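Local coordinates for conserved hypothetical protein (Nitrosomonas europaea, PDB 1XFS) that is of unknown function but belongs to the AHA1 family, whose helix-grip fold, shared with Bet v 1-like proteins, suggests a possible role in binding a hydrophobic ligand, at residues 18-23 with 162-167; 114-119 with 151-156. All blocks are in the same frame, centred on the assembly; numbering follows the deposited sequence.

Contact 1 of 2, residues 18-23 with 162-167; sequences LAVPVN and ELLKQE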
loop_
_atom_site.group_PDB
_atom_site.type_symbol
_atom_site.label_atom_id
_atom_site.label_comp_id
_atom_site.label_asym_id
_atom_site.label_seq_id
_atom_site.Cartn_x
_atom_site.Cartn_y
_atom_site.Cartn_z
ATOM N N LEU A 18 -22.431 -8.519 14.487
ATOM C CA LEU A 18 -22.566 -9.957 14.273
ATOM C C LEU A 18 -22.565 -10.695 15.605
ATOM O O LEU A 18 -21.733 -10.421 16.467
ATOM C CB LEU A 18 -21.426 -10.497 13.403
ATOM C CG LEU A 18 -21.325 -10.013 11.954
ATOM C CD1 LEU A 18 -20.741 -8.614 11.924
ATOM C CD2 LEU A 18 -20.443 -10.967 11.160
ATOM N N ALA A 19 -23.495 -11.633 15.764
ATOM C CA ALA A 19 -23.599 -12.408 16.997
ATOM C C ALA A 19 -22.635 -13.589 16.957
ATOM O O ALA A 19 -23.031 -14.747 17.109
ATOM C CB ALA A 19 -25.029 -12.897 17.182
ATOM N N VAL A 20 -21.361 -13.269 16.756
ATOM C CA VAL A 20 -20.296 -14.250 16.674
ATOM C C VAL A 20 -19.060 -13.636 17.325
ATOM O O VAL A 20 -18.841 -12.430 17.231
ATOM C CB VAL A 20 -19.983 -14.581 15.191
ATOM C CG1 VAL A 20 -18.751 -15.455 15.085
ATOM C CG2 VAL A 20 -21.184 -15.270 14.558
ATOM N N PRO A 21 -18.253 -14.453 18.019
ATOM C CA PRO A 21 -17.035 -13.969 18.682
ATOM C C PRO A 21 -16.009 -13.443 17.676
ATOM O O PRO A 21 -15.966 -13.892 16.532
ATOM C CB PRO A 21 -16.542 -15.204 19.435
ATOM C CG PRO A 21 -16.996 -16.320 18.551
ATOM C CD PRO A 21 -18.405 -15.904 18.218
ATOM N N VAL A 22 -15.181 -12.504 18.120
ATOM C CA VAL A 22 -14.182 -11.880 17.262
ATOM C C VAL A 22 -13.168 -12.847 16.666
ATOM O O VAL A 22 -12.710 -12.654 15.536
ATOM C CB VAL A 22 -13.422 -10.756 18.014
ATOM C CG1 VAL A 22 -12.533 -11.355 19.108
ATOM C CG2 VAL A 22 -12.596 -9.939 17.035
ATOM N N ASN A 23 -12.809 -13.886 17.414
ATOM C CA ASN A 23 -11.840 -14.855 16.911
ATOM C C ASN A 23 -12.386 -15.564 15.674
ATOM O O ASN A 23 -11.658 -15.789 14.708
ATOM C CB ASN A 23 -11.473 -15.873 18.004
ATOM C CG ASN A 23 -12.643 -16.745 18.416
ATOM O OD1 ASN A 23 -13.696 -16.252 18.813
ATOM N ND2 ASN A 23 -12.457 -18.058 18.329
ATOM N N GLU A 162 -23.956 -15.880 8.739
ATOM C CA GLU A 162 -24.664 -17.143 8.559
ATOM C C GLU A 162 -23.696 -18.323 8.508
ATOM O O GLU A 162 -23.961 -19.387 9.068
ATOM C CB GLU A 162 -25.494 -17.100 7.273
ATOM C CG GLU A 162 -26.230 -18.390 6.961
ATOM C CD GLU A 162 -26.992 -18.318 5.652
ATOM O OE1 GLU A 162 -26.347 -18.186 4.589
ATOM O OE2 GLU A 162 -28.240 -18.387 5.688
ATOM N N LEU A 163 -22.570 -18.124 7.831
ATOM C CA LEU A 163 -21.555 -19.157 7.691
ATOM C C LEU A 163 -20.897 -19.528 9.014
ATOM O O LEU A 163 -20.782 -20.707 9.357
ATOM C CB LEU A 163 -20.476 -18.692 6.708
ATOM C CG LEU A 163 -19.246 -19.592 6.546
ATOM C CD1 LEU A 163 -19.647 -20.897 5.875
ATOM C CD2 LEU A 163 -18.191 -18.871 5.710
ATOM N N LEU A 164 -20.460 -18.515 9.753
ATOM C CA LEU A 164 -19.786 -18.731 11.029
ATOM C C LEU A 164 -20.669 -19.386 12.082
ATOM O O LEU A 164 -20.182 -20.143 12.922
ATOM C CB LEU A 164 -19.236 -17.402 11.550
ATOM C CG LEU A 164 -18.174 -16.766 10.639
ATOM C CD1 LEU A 164 -17.733 -15.431 11.222
ATOM C CD2 LEU A 164 -16.983 -17.710 10.499
ATOM N N LYS A 165 -21.966 -19.104 12.040
ATOM C CA LYS A 165 -22.878 -19.696 13.010
ATOM C C LYS A 165 -23.052 -21.202 12.818
ATOM O O LYS A 165 -23.151 -21.946 13.793
ATOM C CB LYS A 165 -24.241 -19.003 12.952
ATOM C CG LYS A 165 -24.230 -17.602 13.537
ATOM C CD LYS A 165 -25.611 -16.983 13.517
ATOM C CE LYS A 165 -25.600 -15.604 14.149
ATOM N NZ LYS A 165 -26.939 -14.958 14.062
ATOM N N GLN A 166 -23.076 -21.654 11.568
ATOM C CA GLN A 166 -23.253 -23.075 11.290
ATOM C C GLN A 166 -21.954 -23.875 11.280
ATOM O O GLN A 166 -21.970 -25.094 11.448
ATOM C CB GLN A 166 -23.985 -23.259 9.962
ATOM C CG GLN A 166 -25.389 -22.676 9.964
ATOM C CD GLN A 166 -26.234 -23.195 11.117
ATOM O OE1 GLN A 166 -26.502 -24.394 11.215
ATOM N NE2 GLN A 166 -26.655 -22.291 11.999
ATOM N N GLU A 167 -20.832 -23.192 11.079
ATOM C CA GLU A 167 -19.536 -23.859 11.061
ATOM C C GLU A 167 -18.871 -23.667 12.424
ATOM O O GLU A 167 -17.801 -24.212 12.692
ATOM C CB GLU A 167 -18.654 -23.259 9.960
ATOM C CG GLU A 167 -17.369 -24.029 9.688
ATOM C CD GLU A 167 -17.610 -25.338 8.953
ATOM O OE1 GLU A 167 -18.374 -26.187 9.463
ATOM O OE2 GLU A 167 -17.031 -25.518 7.861
#
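V20 meets the C-terminal helix with both of its methyl groups: CG1 lies on L164, while CG2 lies between CB of L164 and CG of K165. Among the apolar pairs, V20 and L164 cross at about a right angle: CG1 of V20 lies 4.0 Å from CD1 of L164, and it is also 4.1 Å from CB of L164. With CG1 anti to the backbone N (chi1 172°), CG2 falls beside that nitrogen and sits 4.0 Å from CG of K165. V25 of helix 22-30 touches both V20 and L164, extending this buried apolar patch.

K165, itself exposed, lays its extended chain alongside A19. Its CE stands 4.1 Å from CB of A19, and O of A19 comes within 4.0 Å of the same CE. No hydrogen bond joins the two segments. The polar tie comes from E161, one turn before K165: its OE1 accepts a hydrogen bond from N of A19 and forms a long, weak ion pair with NZ of K165.

In the local backbone, A19 is the centre of an inverse gamma turn, closed by a weak bond from V20 N to L18 O, and P21 follows as N-cap of helix 22-30. The packing thus joins the turn between the first strand and first helix to the long C-terminal helix, as in the helix-grip fold of Bet v 1-like proteins.

Contact 2 of 2, residues 114-119 with 151-156; sequences MTAVIE and EGWGTT
W153 reaches from the C-terminal helix to the sheet and meets M114, A116 and I118 with the outer edge of its six-membered ring. From CB, which points toward the strand, the side chain leaves with CG anti to the carbonyl carbon (chi1 -79°), and the indole extends away from the helix. Three consecutive ring carbons at the far end make the contacts. CZ2 lies 3.9 Å from SE of M114, a selenomethionine; CH2 is 4.1 Å from CB of A116; and CZ3 is 4.4 Å from CD1 of I118, the loosest of the three. All three partner atoms lie near the ring plane, at the edge.

The selenium stands 5.2 Å from the centroid of the six-membered ring and 76° off its normal, which identifies an edge-on Met-aromatic contact. M114 holds CG between its backbone N and carbonyl carbon, and its chain bends at chi3. The side chains of M114 and W153 run past each other in opposite directions. W153 also touches A131 of strand 127-134, and its ring meets that of F149 with the planes at about 35°.

No hydrogen bond crosses between the segments; the hydroxyls of T155 and T156 bond back to helix carbonyls. OG1 of T156 donates to O of W153 at 2.7 Å, while O of E151 accepts from both N and OG1 of T155, which approach from opposite faces of its carbonyl plane.

The indole thus fills most of the 11.5 Å between CA of A116 and CA of W153, packing the long helix over the concave antiparallel sheet, the arrangement characteristic of the helix-grip fold of the Bet v 1-like clan.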
loop_
_atom_site.group_PDB
_atom_site.type_symbol
_atom_site.label_atom_id
_atom_site.label_comp_id
_atom_site.label_asym_id
_atom_site.label_seq_id
_atom_site.Cartn_x
_atom_site.Cartn_y
_atom_site.Cartn_z
HETATM N N MSE A 114 -9.584 0.306 -5.042
HETATM C CA MSE A 114 -9.977 0.682 -3.697
HETATM C C MSE A 114 -9.049 0.129 -2.630
HETATM O O MSE A 114 -8.246 -0.768 -2.886
HETATM C CB MSE A 114 -11.388 0.157 -3.405
HETATM C CG MSE A 114 -11.470 -1.372 -3.366
HETATM SE SE MSE A 114 -13.135 -2.032 -2.607
HETATM C CE MSE A 114 -13.883 -2.903 -4.165
ATOM N N THR A 115 -9.156 0.692 -1.435
ATOM C CA THR A 115 -8.419 0.186 -0.289
ATOM C C THR A 115 -9.514 -0.042 0.732
ATOM O O THR A 115 -10.316 0.848 1.012
ATOM C CB THR A 115 -7.375 1.164 0.271
ATOM O OG1 THR A 115 -6.281 1.253 -0.650
ATOM C CG2 THR A 115 -6.842 0.656 1.626
ATOM N N ALA A 116 -9.561 -1.262 1.249
ATOM C CA ALA A 116 -10.567 -1.649 2.218
ATOM C C ALA A 116 -9.952 -1.698 3.600
ATOM O O ALA A 116 -8.866 -2.246 3.792
ATOM C CB ALA A 116 -11.124 -3.020 1.847
ATOM N N VAL A 117 -10.638 -1.096 4.559
ATOM C CA VAL A 117 -10.180 -1.112 5.931
ATOM C C VAL A 117 -11.297 -1.782 6.710
ATOM O O VAL A 117 -12.441 -1.328 6.690
ATOM C CB VAL A 117 -9.937 0.310 6.476
ATOM C CG1 VAL A 117 -9.583 0.237 7.962
ATOM C CG2 VAL A 117 -8.811 0.982 5.703
ATOM N N ILE A 118 -10.965 -2.887 7.363
ATOM C CA ILE A 118 -11.939 -3.632 8.141
ATOM C C ILE A 118 -11.528 -3.572 9.603
ATOM O O ILE A 118 -10.421 -3.965 9.948
ATOM C CB ILE A 118 -11.987 -5.114 7.711
ATOM C CG1 ILE A 118 -12.304 -5.225 6.222
ATOM C CG2 ILE A 118 -13.009 -5.860 8.551
ATOM C CD1 ILE A 118 -13.572 -4.509 5.797
ATOM N N GLU A 119 -12.406 -3.063 10.459
ATOM C CA GLU A 119 -12.093 -2.980 11.877
ATOM C C GLU A 119 -13.065 -3.817 12.691
ATOM O O GLU A 119 -14.265 -3.794 12.440
ATOM C CB GLU A 119 -12.124 -1.525 12.354
ATOM C CG GLU A 119 -11.045 -0.658 11.738
ATOM C CD GLU A 119 -10.989 0.728 12.345
ATOM O OE1 GLU A 119 -10.073 1.498 11.981
ATOM O OE2 GLU A 119 -11.859 1.049 13.182
ATOM N N GLU A 151 -25.660 -2.413 -0.831
ATOM C CA GLU A 151 -26.411 -3.665 -0.882
ATOM C C GLU A 151 -25.478 -4.864 -0.977
ATOM O O GLU A 151 -25.622 -5.836 -0.235
ATOM C CB GLU A 151 -27.361 -3.683 -2.084
ATOM C CG GLU A 151 -28.197 -4.958 -2.176
ATOM C CD GLU A 151 -29.005 -5.046 -3.458
ATOM O OE1 GLU A 151 -29.780 -6.017 -3.607
ATOM O OE2 GLU A 151 -28.862 -4.151 -4.319
ATOM N N GLY A 152 -24.529 -4.785 -1.904
ATOM C CA GLY A 152 -23.584 -5.867 -2.103
ATOM C C GLY A 152 -22.798 -6.217 -0.860
ATOM O O GLY A 152 -22.822 -7.362 -0.410
ATOM N N TRP A 153 -22.091 -5.238 -0.309
ATOM C CA TRP A 153 -21.301 -5.463 0.894
ATOM C C TRP A 153 -22.193 -5.885 2.054
ATOM O O TRP A 153 -21.820 -6.747 2.848
ATOM C CB TRP A 153 -20.512 -4.200 1.250
ATOM C CG TRP A 153 -19.268 -4.033 0.416
ATOM C CD1 TRP A 153 -19.184 -4.037 -0.949
ATOM C CD2 TRP A 153 -17.928 -3.856 0.897
ATOM N NE1 TRP A 153 -17.880 -3.877 -1.345
ATOM C CE2 TRP A 153 -17.087 -3.762 -0.234
ATOM C CE3 TRP A 153 -17.356 -3.769 2.175
ATOM C CZ2 TRP A 153 -15.702 -3.583 -0.127
ATOM C CZ3 TRP A 153 -15.979 -3.591 2.281
ATOM C CH2 TRP A 153 -15.169 -3.500 1.134
ATOM N N GLY A 154 -23.377 -5.287 2.143
ATOM C CA GLY A 154 -24.300 -5.644 3.208
ATOM C C GLY A 154 -24.675 -7.114 3.143
ATOM O O GLY A 154 -24.761 -7.794 4.165
ATOM N N THR A 155 -24.900 -7.604 1.928
ATOM C CA THR A 155 -25.253 -8.998 1.716
ATOM C C THR A 155 -24.103 -9.932 2.081
ATOM O O THR A 155 -24.322 -11.008 2.647
ATOM C CB THR A 155 -25.665 -9.247 0.243
ATOM O OG1 THR A 155 -26.883 -8.547 -0.033
ATOM C CG2 THR A 155 -25.873 -10.732 -0.022
ATOM N N THR A 156 -22.873 -9.531 1.770
ATOM C CA THR A 156 -21.737 -10.386 2.089
ATOM C C THR A 156 -21.579 -10.554 3.593
ATOM O O THR A 156 -21.248 -11.638 4.059
ATOM C CB THR A 156 -20.401 -9.852 1.477
ATOM O OG1 THR A 156 -20.024 -8.622 2.106
ATOM C CG2 THR A 156 -20.558 -9.629 -0.018
#

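From the N terminus, the chain leaves strand 11-18 and enters segment 18-23, whose partner 162-167 comes only near the end of helix 149-167; contact 1 therefore closes a loop of 138 residues. Contact 2 is nested within it, closing a shorter loop of 31 residues from strand 115-122 through strand 127-134 and helix 138-145 to segment 151-156. Both rely on helix 149-167: contact 2 secures its earlier part to a strand inside the sheet, and contact 1 secures its last turns to the junction of strand 11-18 and helix 22-30. Their centres are about 17 Å apart and their nearest atoms about 7 Å, without touching.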